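Local coordinates for Xaa-Pro Dipeptidase (Alteromonas macleodii, PDB 2QS8), which probably hydrolyses the peptide bond before the C-terminal residue of small peptides, as a metal-dependent carboxypeptidase of the amidohydrolase superfamily, at residues A[66-71]-A[109-114]; A[70-75]-A[332-337]; A[136-141]-A[189-194]. All blocks are in the same frame, centred on the assembly; numbering follows the deposited sequence.

How the contacts relate
After the N-terminal strands the chain enters the TIM barrel through 66-71, which carries two histidine ligands of the magnesium ion. Contact 1 pairs it with 109-114, closing the loop that holds helix 88-104. Contact 2 starts from the same stretch, sharing Val70 and His71, but closes a far longer loop by meeting 332-337. Contact 3, 136-141 with 189-194, opens after contact 1 has closed and lies within the span of contact 2. Strand 107-112 pairs with both 60-67 and 136-139, so contacts 1 and 3 continue round the same barrel wall. Gln112 OE1 meets Phe72 N of contact 2, and Val113 O meets Lys194 NZ of contact 3.

Contact 1. Residues A[66-71]-A[109-114]. With MG (magnesium ion), chain C.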
HETATM    1  N   MSE A  66      32.664 -18.181  18.161  1.00 23.67           N
HETATM    2  CA  MSE A  66      31.536 -17.687  17.380  1.00 24.34           C
HETATM    3  C   MSE A  66      31.731 -16.275  16.818  1.00 23.65           C
HETATM    4  O   MSE A  66      32.271 -15.402  17.493  1.00 22.21           O
HETATM    5  CB  MSE A  66      30.278 -17.704  18.243  1.00 21.49           C
HETATM    6  CG  MSE A  66      29.858 -19.078  18.658  1.00 20.98           C
HETATM    7 SE   MSE A  66      28.113 -19.057  19.569  1.00 25.80          SE
HETATM    8  CE  MSE A  66      28.340 -20.587  20.773  1.00 19.73           C
ATOM      9  N   ASP A  67      31.302 -16.066  15.577  1.00 23.08           N
ATOM     10  CA  ASP A  67      31.414 -14.762  14.922  1.00 21.98           C
ATOM     11  C   ASP A  67      29.986 -14.335  14.572  1.00 20.80           C
ATOM     12  O   ASP A  67      29.336 -14.945  13.739  1.00 19.84           O
ATOM     13  CB  ASP A  67      32.276 -14.873  13.653  1.00 22.88           C
ATOM     14  CG  ASP A  67      32.699 -13.518  13.109  1.00 24.13           C
ATOM     15  OD1 ASP A  67      31.937 -12.542  13.267  1.00 23.82           O
ATOM     16  OD2 ASP A  67      33.795 -13.432  12.508  1.00 26.02           O
HETATM   17  N   MSE A  68      29.501 -13.290  15.236  1.00 21.49           N
HETATM   18  CA  MSE A  68      28.136 -12.802  15.028  1.00 20.44           C
HETATM   19  C   MSE A  68      27.913 -11.988  13.746  1.00 23.14           C
HETATM   20  O   MSE A  68      26.803 -11.504  13.523  1.00 22.57           O
HETATM   21  CB  MSE A  68      27.718 -11.925  16.205  1.00 18.50           C
HETATM   22  CG  MSE A  68      27.775 -12.580  17.570  1.00 17.13           C
HETATM   23 SE   MSE A  68      26.523 -14.069  17.550  1.00 25.22          SE
HETATM   24  CE  MSE A  68      24.782 -13.210  17.497  1.00 23.18           C
ATOM     25  N   HIS A  69      28.945 -11.816  12.921  1.00 22.03           N
ATOM     26  CA  HIS A  69      28.779 -10.993  11.726  1.00 22.16           C
ATOM     27  C   HIS A  69      29.712 -11.369  10.582  1.00 20.96           C
ATOM     28  O   HIS A  69      30.820 -10.841  10.467  1.00 19.54           O
ATOM     29  CB  HIS A  69      28.981  -9.524  12.110  1.00 22.33           C
ATOM     30  CG  HIS A  69      28.458  -8.541  11.107  1.00 25.96           C
ATOM     31  ND1 HIS A  69      27.541  -7.565  11.436  1.00 26.42           N
ATOM     32  CD2 HIS A  69      28.763  -8.347   9.802  1.00 25.72           C
ATOM     33  CE1 HIS A  69      27.308  -6.811  10.376  1.00 24.81           C
ATOM     34  NE2 HIS A  69      28.037  -7.264   9.373  1.00 26.11           N
ATOM     35  N   VAL A  70      29.257 -12.283   9.734  1.00 21.32           N
ATOM     36  CA  VAL A  70      30.065 -12.717   8.600  1.00 22.75           C
ATOM     37  C   VAL A  70      29.238 -12.710   7.317  1.00 23.16           C
ATOM     38  O   VAL A  70      28.008 -12.761   7.366  1.00 24.18           O
ATOM     39  CB  VAL A  70      30.645 -14.148   8.812  1.00 23.75           C
ATOM     40  CG1 VAL A  70      31.537 -14.173  10.058  1.00 22.50           C
ATOM     41  CG2 VAL A  70      29.520 -15.159   8.928  1.00 21.39           C
ATOM     42  N   HIS A  71      29.923 -12.633   6.179  1.00 21.90           N
ATOM     43  CA  HIS A  71      29.260 -12.623   4.878  1.00 22.42           C
ATOM     44  C   HIS A  71      29.908 -13.628   3.923  1.00 21.68           C
ATOM     45  O   HIS A  71      30.532 -13.239   2.931  1.00 22.02           O
ATOM     46  CB  HIS A  71      29.327 -11.224   4.246  1.00 20.13           C
ATOM     47  CG  HIS A  71      28.640 -10.160   5.037  1.00 23.04           C
ATOM     48  ND1 HIS A  71      27.270 -10.114   5.192  1.00 23.62           N
ATOM     49  CD2 HIS A  71      29.132  -9.091   5.710  1.00 22.33           C
ATOM     50  CE1 HIS A  71      26.949  -9.061   5.922  1.00 25.71           C
ATOM     51  NE2 HIS A  71      28.059  -8.424   6.250  1.00 25.68           N
ATOM     52  N   THR A 109      30.657 -21.825  15.050  1.00 19.33           N
ATOM     53  CA  THR A 109      29.327 -21.280  14.876  1.00 21.43           C
ATOM     54  C   THR A 109      29.459 -19.837  14.409  1.00 21.31           C
ATOM     55  O   THR A 109      30.295 -19.096  14.925  1.00 23.70           O
ATOM     56  CB  THR A 109      28.495 -21.300  16.195  1.00 22.26           C
ATOM     57  OG1 THR A 109      28.314 -22.645  16.643  1.00 23.06           O
ATOM     58  CG2 THR A 109      27.111 -20.688  15.963  1.00 21.24           C
ATOM     59  N   VAL A 110      28.652 -19.448  13.425  1.00 20.09           N
ATOM     60  CA  VAL A 110      28.670 -18.079  12.924  1.00 18.47           C
ATOM     61  C   VAL A 110      27.256 -17.609  12.624  1.00 18.61           C
ATOM     62  O   VAL A 110      26.352 -18.413  12.411  1.00 17.41           O
ATOM     63  CB  VAL A 110      29.511 -17.924  11.615  1.00 17.35           C
ATOM     64  CG1 VAL A 110      30.961 -18.304  11.866  1.00 14.71           C
ATOM     65  CG2 VAL A 110      28.930 -18.789  10.502  1.00 15.77           C
ATOM     66  N   ARG A 111      27.076 -16.295  12.633  1.00 17.08           N
ATOM     67  CA  ARG A 111      25.801 -15.692  12.306  1.00 19.16           C
ATOM     68  C   ARG A 111      26.030 -14.885  11.013  1.00 21.49           C
ATOM     69  O   ARG A 111      26.711 -13.854  11.043  1.00 22.24           O
ATOM     70  CB  ARG A 111      25.336 -14.754  13.435  1.00 19.00           C
ATOM     71  CG  ARG A 111      23.912 -14.225  13.266  1.00 19.75           C
ATOM     72  CD  ARG A 111      23.488 -13.242  14.376  1.00 19.75           C
ATOM     73  NE  ARG A 111      24.296 -12.028  14.373  1.00 20.44           N
ATOM     74  CZ  ARG A 111      23.981 -10.911  15.011  1.00 20.44           C
ATOM     75  NH1 ARG A 111      22.864 -10.841  15.723  1.00 19.75           N
ATOM     76  NH2 ARG A 111      24.764  -9.847  14.910  1.00 21.49           N
ATOM     77  N   GLN A 112      25.517 -15.370   9.880  1.00 21.44           N
ATOM     78  CA  GLN A 112      25.657 -14.632   8.625  1.00 21.40           C
ATOM     79  C   GLN A 112      24.533 -13.600   8.591  1.00 22.06           C
ATOM     80  O   GLN A 112      23.350 -13.948   8.572  1.00 24.08           O
ATOM     81  CB  GLN A 112      25.517 -15.544   7.406  1.00 22.44           C
ATOM     82  CG  GLN A 112      25.592 -14.762   6.096  1.00 23.56           C
ATOM     83  CD  GLN A 112      26.690 -15.256   5.174  1.00 24.99           C
ATOM     84  OE1 GLN A 112      27.722 -15.751   5.629  1.00 26.87           O
ATOM     85  NE2 GLN A 112      26.480 -15.107   3.875  1.00 22.95           N
ATOM     86  N   VAL A 113      24.900 -12.333   8.576  1.00 21.85           N
ATOM     87  CA  VAL A 113      23.904 -11.290   8.563  1.00 21.56           C
ATOM     88  C   VAL A 113      23.846 -10.530   7.246  1.00 22.31           C
ATOM     89  O   VAL A 113      23.986  -9.306   7.231  1.00 21.26           O
ATOM     90  CB  VAL A 113      24.132 -10.299   9.725  1.00 22.61           C
ATOM     91  CG1 VAL A 113      23.765 -10.970  11.053  1.00 23.70           C
ATOM     92  CG2 VAL A 113      25.586  -9.864   9.750  1.00 24.16           C
ATOM     93  N   GLY A 114      23.632 -11.265   6.153  1.00 21.21           N
ATOM     94  CA  GLY A 114      23.516 -10.638   4.847  1.00 21.83           C
ATOM     95  C   GLY A 114      24.223 -11.247   3.643  1.00 21.13           C
ATOM     96  O   GLY A 114      25.422 -11.482   3.672  1.00 22.08           O
TER
HETATM   97 MG    MG C 500      28.127  -6.434   7.117  1.00 29.56          MG
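Thr109 lies beside selenomethionine Met66, the two side chains pointing the same way with CB of Thr109 3.6 Å from CG of Met66, and its carbonyl accepts the Asp67 N-H in a parallel strand pair. Val110 CB packs 3.9 Å from Val70 CG2 on the face that Asp67 shares. Arg111 sends its backbone N-H to Asp67 O, while its side chain grips Met68 O side-on with two nitrogens: NE at 2.7 Å, on a lone pair in the carbonyl plane, and NH2 at 3.0 Å. The bend at chi3 (64°) turns the guanidinium back to that oxygen, and the Met68 methyl CE lies over one face toward its rim. Arg111 O accepts the Val70 N-H, the register having slipped by one residue at a beta bulge; within it Asp67 OD1 takes the His69 N-H, an Asx turn, while OD2 bonds Thr327 OG1. Gln112 pairs with Val70, its amide oxygen bonding Phe72 N. Val113 sets CG2 over the centre of the His69 ring, a CH-pi contact 3.3 Å from the centroid, so one face of this metal ligand is covered. Gly114 O accepts a hydrogen bond from His71 ND1 at 2.8 Å, near the ring plane; this bond and the magnesium ion at NE2, 2.2 Å away, together fix the ring's rotation, and His69 NE2 binds the same ion. Glu254 serves as second shell, accepting from His69 ND1 and forming a salt bridge with Arg111. Around these barrel strands, helix 360-365 packs on Met66 and Met68, strand 136-139 on Thr109 and Val110, and strand 231-236 on Arg111 and Val113.

Contact 2. Residues A[70-75]-A[332-337]; sequences VHFGQE and QKHGTN. With MG (magnesium ion), chain C.
Just beyond the metal-binding strand of the TIM barrel, the loop 70-75 receives the side chain of His334 from the loop that follows metal ligand Asp328. Both loops contain a type II beta turn, His71 to Gln74 and Lys333 to Thr336. The His334 ring enters with NE2 toward the first turn: it donates to Gln74 O at 2.9 Å, and more weakly to His71 O at 3.2 Å. NE2 lies nearly on the extension of the Gln74 C=O, though the N-H points somewhat off the oxygen. Both oxygens sit at the edge of the ring, near its plane. On the other side of the imidazole, ND1 comes 3.6 Å from Phe72 CD1, at the rim of the phenyl ring; the ring planes incline at 58°. Glu75 reaches across to the second loop: with CG anti to its carbonyl carbon (chi1 -66°), the extended chain brings OE2 to the His334 backbone N-H, which it accepts at 2.9 Å with a nearly linear angle of 171°, and its carboxylate lies almost parallel to the imidazole. A water donates to both Glu75 OE2 and His334 O. The aliphatic part of Lys333 completes the contact, CD lying 3.4 Å from Glu75 OE1. Helix 88-104 adds His98, whose ring stacks on His334 and whose ND1 meets Gly73 N. Thus His334 is held by its backbone N-H and by NE2, whose N-H serves two carbonyls of the turn, tying the backbone beyond His71 to the distant loop; the neighbouring Glu75 carboxylate would probably stabilise any positive charge on the ring.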
ATOM      1  N   VAL A  70      29.257 -12.283   9.734  1.00 21.32           N
ATOM      2  CA  VAL A  70      30.065 -12.717   8.600  1.00 22.75           C
ATOM      3  C   VAL A  70      29.238 -12.710   7.317  1.00 23.16           C
ATOM      4  O   VAL A  70      28.008 -12.761   7.366  1.00 24.18           O
ATOM      5  CB  VAL A  70      30.645 -14.148   8.812  1.00 23.75           C
ATOM      6  CG1 VAL A  70      31.537 -14.173  10.058  1.00 22.50           C
ATOM      7  CG2 VAL A  70      29.520 -15.159   8.928  1.00 21.39           C
ATOM      8  N   HIS A  71      29.923 -12.633   6.179  1.00 21.90           N
ATOM      9  CA  HIS A  71      29.260 -12.623   4.878  1.00 22.42           C
ATOM     10  C   HIS A  71      29.908 -13.628   3.923  1.00 21.68           C
ATOM     11  O   HIS A  71      30.532 -13.239   2.931  1.00 22.02           O
ATOM     12  CB  HIS A  71      29.327 -11.224   4.246  1.00 20.13           C
ATOM     13  CG  HIS A  71      28.640 -10.160   5.037  1.00 23.04           C
ATOM     14  ND1 HIS A  71      27.270 -10.114   5.192  1.00 23.62           N
ATOM     15  CD2 HIS A  71      29.132  -9.091   5.710  1.00 22.33           C
ATOM     16  CE1 HIS A  71      26.949  -9.061   5.922  1.00 25.71           C
ATOM     17  NE2 HIS A  71      28.059  -8.424   6.250  1.00 25.68           N
ATOM     18  N   PHE A  72      29.773 -14.914   4.218  1.00 20.81           N
ATOM     19  CA  PHE A  72      30.351 -15.923   3.341  1.00 21.59           C
ATOM     20  C   PHE A  72      29.784 -15.681   1.947  1.00 23.27           C
ATOM     21  O   PHE A  72      28.591 -15.403   1.799  1.00 24.32           O
ATOM     22  CB  PHE A  72      29.969 -17.340   3.783  1.00 22.50           C
ATOM     23  CG  PHE A  72      30.471 -17.730   5.157  1.00 21.99           C
ATOM     24  CD1 PHE A  72      31.665 -17.222   5.662  1.00 22.60           C
ATOM     25  CD2 PHE A  72      29.776 -18.665   5.911  1.00 21.60           C
ATOM     26  CE1 PHE A  72      32.156 -17.648   6.902  1.00 22.34           C
ATOM     27  CE2 PHE A  72      30.256 -19.100   7.147  1.00 21.18           C
ATOM     28  CZ  PHE A  72      31.448 -18.591   7.642  1.00 22.98           C
ATOM     29  N   GLY A  73      30.634 -15.779   0.928  1.00 24.60           N
ATOM     30  CA  GLY A  73      30.178 -15.572  -0.433  1.00 26.01           C
ATOM     31  C   GLY A  73      30.723 -14.306  -1.059  1.00 27.47           C
ATOM     32  O   GLY A  73      30.560 -14.075  -2.253  1.00 29.58           O
ATOM     33  N   GLN A  74      31.367 -13.475  -0.248  1.00 26.59           N
ATOM     34  CA  GLN A  74      31.947 -12.244  -0.755  1.00 27.16           C
ATOM     35  C   GLN A  74      33.188 -11.850   0.034  1.00 26.94           C
ATOM     36  O   GLN A  74      33.371 -12.276   1.178  1.00 24.97           O
ATOM     37  CB  GLN A  74      30.913 -11.116  -0.705  1.00 27.66           C
ATOM     38  CG  GLN A  74      30.606 -10.607   0.686  1.00 28.36           C
ATOM     39  CD  GLN A  74      29.311  -9.814   0.746  1.00 29.94           C
ATOM     40  OE1 GLN A  74      28.217 -10.381   0.727  1.00 28.47           O
ATOM     41  NE2 GLN A  74      29.427  -8.491   0.811  1.00 28.46           N
ATOM     42  N   GLU A  75      34.045 -11.067  -0.613  1.00 26.06           N
ATOM     43  CA  GLU A  75      35.277 -10.524  -0.033  1.00 25.30           C
ATOM     44  C   GLU A  75      35.529  -9.243  -0.805  1.00 23.76           C
ATOM     45  O   GLU A  75      35.775  -9.285  -2.011  1.00 24.85           O
ATOM     46  CB  GLU A  75      36.460 -11.465  -0.220  1.00 25.99           C
ATOM     47  CG  GLU A  75      36.332 -12.762   0.545  1.00 30.68           C
ATOM     48  CD  GLU A  75      37.653 -13.494   0.674  1.00 30.49           C
ATOM     49  OE1 GLU A  75      38.354 -13.625  -0.352  1.00 29.83           O
ATOM     50  OE2 GLU A  75      37.971 -13.941   1.800  1.00 28.65           O
ATOM     51  N   GLN A 332      37.000  -7.743   5.005  1.00 25.57           N
ATOM     52  CA  GLN A 332      38.363  -8.266   5.009  1.00 26.43           C
ATOM     53  C   GLN A 332      38.272  -9.734   4.653  1.00 26.48           C
ATOM     54  O   GLN A 332      37.176 -10.296   4.630  1.00 25.14           O
ATOM     55  CB  GLN A 332      39.051  -8.064   6.377  1.00 27.58           C
ATOM     56  CG  GLN A 332      38.387  -8.796   7.532  1.00 28.41           C
ATOM     57  CD  GLN A 332      37.232  -8.012   8.148  1.00 28.36           C
ATOM     58  OE1 GLN A 332      37.089  -6.813   7.889  1.00 29.92           O
ATOM     59  NE2 GLN A 332      36.306  -8.470   8.978  1.00 27.84           N
ATOM     60  N   LYS A 333      39.404 -10.372   4.381  1.00 27.30           N
ATOM     61  CA  LYS A 333      39.405 -11.789   4.013  1.00 28.36           C
ATOM     62  C   LYS A 333      38.825 -12.695   5.103  1.00 28.12           C
ATOM     63  O   LYS A 333      38.990 -12.432   6.295  1.00 27.68           O
ATOM     64  CB  LYS A 333      40.828 -12.249   3.704  1.00 29.72           C
ATOM     65  CG  LYS A 333      41.453 -11.672   2.443  1.00 34.13           C
ATOM     66  CD  LYS A 333      41.104 -12.520   1.230  1.00 37.96           C
ATOM     67  CE  LYS A 333      42.278 -12.641   0.263  1.00 39.29           C
ATOM     68  NZ  LYS A 333      42.798 -11.318  -0.175  1.00 40.56           N
ATOM     69  N   HIS A 334      38.152 -13.765   4.683  1.00 27.52           N
ATOM     70  CA  HIS A 334      37.577 -14.729   5.615  1.00 26.69           C
ATOM     71  C   HIS A 334      38.735 -15.544   6.155  1.00 27.21           C
ATOM     72  O   HIS A 334      39.674 -15.853   5.416  1.00 27.11           O
ATOM     73  CB  HIS A 334      36.586 -15.659   4.899  1.00 25.50           C
ATOM     74  CG  HIS A 334      35.290 -15.004   4.536  1.00 24.92           C
ATOM     75  ND1 HIS A 334      34.291 -14.773   5.458  1.00 22.13           N
ATOM     76  CD2 HIS A 334      34.856 -14.476   3.367  1.00 22.51           C
ATOM     77  CE1 HIS A 334      33.300 -14.125   4.870  1.00 22.05           C
ATOM     78  NE2 HIS A 334      33.618 -13.933   3.603  1.00 22.16           N
ATOM     79  N   GLY A 335      38.678 -15.896   7.433  1.00 27.36           N
ATOM     80  CA  GLY A 335      39.757 -16.667   8.021  1.00 26.59           C
ATOM     81  C   GLY A 335      40.697 -15.820   8.865  1.00 26.54           C
ATOM     82  O   GLY A 335      41.548 -16.343   9.587  1.00 28.04           O
ATOM     83  N   THR A 336      40.555 -14.507   8.781  1.00 26.24           N
ATOM     84  CA  THR A 336      41.394 -13.612   9.567  1.00 27.30           C
ATOM     85  C   THR A 336      40.584 -13.110  10.768  1.00 26.66           C
ATOM     86  O   THR A 336      40.934 -12.120  11.417  1.00 26.11           O
ATOM     87  CB  THR A 336      41.863 -12.407   8.717  1.00 28.50           C
ATOM     88  OG1 THR A 336      40.725 -11.624   8.321  1.00 27.27           O
ATOM     89  CG2 THR A 336      42.619 -12.908   7.473  1.00 26.50           C
ATOM     90  N   ASN A 337      39.495 -13.816  11.050  1.00 27.60           N
ATOM     91  CA  ASN A 337      38.594 -13.460  12.142  1.00 28.04           C
ATOM     92  C   ASN A 337      39.323 -13.222  13.466  1.00 28.81           C
ATOM     93  O   ASN A 337      38.967 -12.315  14.224  1.00 28.45           O
ATOM     94  CB  ASN A 337      37.547 -14.559  12.326  1.00 26.19           C
ATOM     95  CG  ASN A 337      36.854 -14.937  11.018  1.00 25.93           C
ATOM     96  OD1 ASN A 337      35.666 -14.655  10.821  1.00 26.11           O
ATOM     97  ND2 ASN A 337      37.595 -15.580  10.120  1.00 23.17           N
TER
HETATM   98 MG    MG C 500      28.127  -6.434   7.117  1.00 29.56          MG
HETATM   99  O   HOH W   1      39.622 -15.999   2.591  1.00 36.21           O

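Contact 3. Residues A[136-141]-A[189-194]; sequences RIFAAG and GADGIK
The end of strand 136-139 meets the turn that leads into strand 192-196, and the backbones come closest at Ala140 and Gly192, whose CA atoms are 4.5 Å apart. This is a junction between neighbouring strands of the TIM barrel wall, the second reached through helix 175-188. That helix finishes in a Schellman motif with Gly189, at positive phi, as the C-prime residue, and the chain turns at once toward the barrel wall. Ala139 O then accepts two backbone N-H groups, from Asp191 at 2.7 Å and from Gly192 at 3.0 Å, so a single carbonyl holds the turn. Asp191 returns the bond with its side chain: OD1 takes the Ala139 N-H at 2.9 Å through its anti lone pair. CG sits anti to the carbonyl carbon (chi1 -59°), and this torsion brings the carboxylate alongside strand 136-139, where OD1 also lies 3.3 Å from Phe138 CA. The side chains of Phe138 and Asp191 cross at about a right angle, with the ring and carboxylate planes inclined at 63° and Phe138 CD2 4.1 Å from Asp191 CG. OD1 has a second, charged partner in Arg124 of helix 119-128, which also bonds Gly189 O. Replacing Asp191 with an alanine would probably leave the Ala139 N-H without its acceptor and Arg124 without its charge mate, so that the turn is held less firmly to the strand. Further on, Ala190 CB lies against the Ala140 carbonyl oxygen, and Ala140 CB packs on Lys194 CB. From there the lysine chain leads away to its NZ bond with Val113 O near the metal site. A water lies 2.7 Å from Ala140 O and accepts the Lys194 N-H at 2.8 Å.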
ATOM      1  N   ARG A 136      28.340 -24.088  12.261  1.00 25.92           N
ATOM      2  CA  ARG A 136      26.892 -24.085  12.435  1.00 27.36           C
ATOM      3  C   ARG A 136      26.516 -22.684  11.956  1.00 26.19           C
ATOM      4  O   ARG A 136      27.035 -21.693  12.473  1.00 27.67           O
ATOM      5  CB  ARG A 136      26.508 -24.246  13.907  1.00 27.12           C
ATOM      6  CG  ARG A 136      26.824 -25.607  14.501  1.00 30.74           C
ATOM      7  CD  ARG A 136      26.601 -25.619  16.015  1.00 31.88           C
ATOM      8  NE  ARG A 136      27.182 -26.814  16.619  1.00 34.69           N
ATOM      9  CZ  ARG A 136      26.653 -28.032  16.549  1.00 35.39           C
ATOM     10  NH1 ARG A 136      25.510 -28.236  15.905  1.00 37.89           N
ATOM     11  NH2 ARG A 136      27.277 -29.054  17.107  1.00 34.62           N
ATOM     12  N   ILE A 137      25.635 -22.601  10.968  1.00 24.94           N
ATOM     13  CA  ILE A 137      25.256 -21.306  10.431  1.00 22.70           C
ATOM     14  C   ILE A 137      23.847 -20.859  10.779  1.00 23.10           C
ATOM     15  O   ILE A 137      22.893 -21.617  10.655  1.00 23.15           O
ATOM     16  CB  ILE A 137      25.382 -21.281   8.891  1.00 22.57           C
ATOM     17  CG1 ILE A 137      26.827 -21.585   8.471  1.00 23.01           C
ATOM     18  CG2 ILE A 137      24.937 -19.916   8.355  1.00 20.46           C
ATOM     19  CD1 ILE A 137      27.033 -21.605   6.952  1.00 19.57           C
ATOM     20  N   PHE A 138      23.734 -19.615  11.222  1.00 22.63           N
ATOM     21  CA  PHE A 138      22.456 -19.008  11.536  1.00 23.02           C
ATOM     22  C   PHE A 138      22.407 -17.800  10.605  1.00 21.67           C
ATOM     23  O   PHE A 138      23.181 -16.841  10.741  1.00 19.62           O
ATOM     24  CB  PHE A 138      22.398 -18.630  13.007  1.00 23.60           C
ATOM     25  CG  PHE A 138      22.392 -19.823  13.920  1.00 25.97           C
ATOM     26  CD1 PHE A 138      23.571 -20.321  14.447  1.00 24.88           C
ATOM     27  CD2 PHE A 138      21.197 -20.475  14.229  1.00 27.68           C
ATOM     28  CE1 PHE A 138      23.569 -21.444  15.267  1.00 26.04           C
ATOM     29  CE2 PHE A 138      21.189 -21.606  15.057  1.00 27.67           C
ATOM     30  CZ  PHE A 138      22.377 -22.084  15.573  1.00 26.19           C
ATOM     31  N   ALA A 139      21.497 -17.872   9.640  1.00 21.70           N
ATOM     32  CA  ALA A 139      21.392 -16.851   8.614  1.00 21.29           C
ATOM     33  C   ALA A 139      20.207 -15.913   8.682  1.00 21.75           C
ATOM     34  O   ALA A 139      19.140 -16.255   9.191  1.00 23.48           O
ATOM     35  CB  ALA A 139      21.438 -17.520   7.259  1.00 21.63           C
ATOM     36  N   ALA A 140      20.411 -14.719   8.141  1.00 19.40           N
ATOM     37  CA  ALA A 140      19.379 -13.701   8.106  1.00 18.51           C
ATOM     38  C   ALA A 140      18.858 -13.528   6.672  1.00 17.82           C
ATOM     39  O   ALA A 140      17.885 -12.807   6.438  1.00 17.35           O
ATOM     40  CB  ALA A 140      19.940 -12.390   8.616  1.00 18.65           C
ATOM     41  N   GLY A 141      19.500 -14.210   5.725  1.00 16.66           N
ATOM     42  CA  GLY A 141      19.102 -14.076   4.339  1.00 17.47           C
ATOM     43  C   GLY A 141      19.359 -12.657   3.839  1.00 18.56           C
ATOM     44  O   GLY A 141      20.364 -12.032   4.194  1.00 18.16           O
ATOM     45  N   GLY A 189      13.647 -19.204   4.444  1.00 20.17           N
ATOM     46  CA  GLY A 189      14.295 -20.130   5.358  1.00 19.14           C
ATOM     47  C   GLY A 189      15.274 -19.496   6.340  1.00 18.21           C
ATOM     48  O   GLY A 189      16.062 -20.204   6.950  1.00 18.88           O
ATOM     49  N   ALA A 190      15.230 -18.176   6.506  1.00 17.81           N
ATOM     50  CA  ALA A 190      16.147 -17.490   7.428  1.00 18.74           C
ATOM     51  C   ALA A 190      15.875 -17.761   8.918  1.00 20.00           C
ATOM     52  O   ALA A 190      14.735 -18.004   9.315  1.00 19.85           O
ATOM     53  CB  ALA A 190      16.104 -15.992   7.174  1.00 17.76           C
ATOM     54  N   ASP A 191      16.926 -17.718   9.732  1.00 19.70           N
ATOM     55  CA  ASP A 191      16.811 -17.929  11.181  1.00 20.39           C
ATOM     56  C   ASP A 191      16.523 -16.595  11.851  1.00 21.08           C
ATOM     57  O   ASP A 191      15.890 -16.540  12.905  1.00 22.16           O
ATOM     58  CB  ASP A 191      18.111 -18.484  11.781  1.00 20.08           C
ATOM     59  CG  ASP A 191      18.533 -19.798  11.169  1.00 22.25           C
ATOM     60  OD1 ASP A 191      19.508 -19.808  10.382  1.00 22.47           O
ATOM     61  OD2 ASP A 191      17.885 -20.816  11.485  1.00 24.48           O
ATOM     62  N   GLY A 192      17.004 -15.519  11.233  1.00 21.98           N
ATOM     63  CA  GLY A 192      16.802 -14.195  11.788  1.00 21.28           C
ATOM     64  C   GLY A 192      16.669 -13.096  10.754  1.00 21.02           C
ATOM     65  O   GLY A 192      16.615 -13.341   9.545  1.00 20.45           O
ATOM     66  N   ILE A 193      16.632 -11.864  11.251  1.00 20.99           N
ATOM     67  CA  ILE A 193      16.475 -10.691  10.408  1.00 19.30           C
ATOM     68  C   ILE A 193      17.618  -9.719  10.576  1.00 21.60           C
ATOM     69  O   ILE A 193      18.156  -9.547  11.671  1.00 20.68           O
ATOM     70  CB  ILE A 193      15.162  -9.944  10.751  1.00 18.68           C
ATOM     71  CG1 ILE A 193      13.954 -10.825  10.433  1.00 16.15           C
ATOM     72  CG2 ILE A 193      15.089  -8.622   9.983  1.00 16.80           C
ATOM     73  CD1 ILE A 193      13.777 -11.149   8.944  1.00 16.64           C
ATOM     74  N   LYS A 194      17.979  -9.072   9.475  1.00 22.38           N
ATOM     75  CA  LYS A 194      19.030  -8.069   9.474  1.00 22.80           C
ATOM     76  C   LYS A 194      18.527  -6.854   8.688  1.00 22.35           C
ATOM     77  O   LYS A 194      17.983  -7.001   7.592  1.00 20.54           O
ATOM     78  CB  LYS A 194      20.291  -8.639   8.824  1.00 24.23           C
ATOM     79  CG  LYS A 194      21.323  -7.600   8.431  1.00 24.40           C
ATOM     80  CD  LYS A 194      21.931  -6.912   9.635  1.00 23.82           C
ATOM     81  CE  LYS A 194      23.074  -5.999   9.205  1.00 27.10           C
ATOM     82  NZ  LYS A 194      24.039  -6.680   8.298  1.00 27.16           N
TER
HETATM   83  O   HOH W   2      17.223 -10.302   7.129  1.00 24.38           O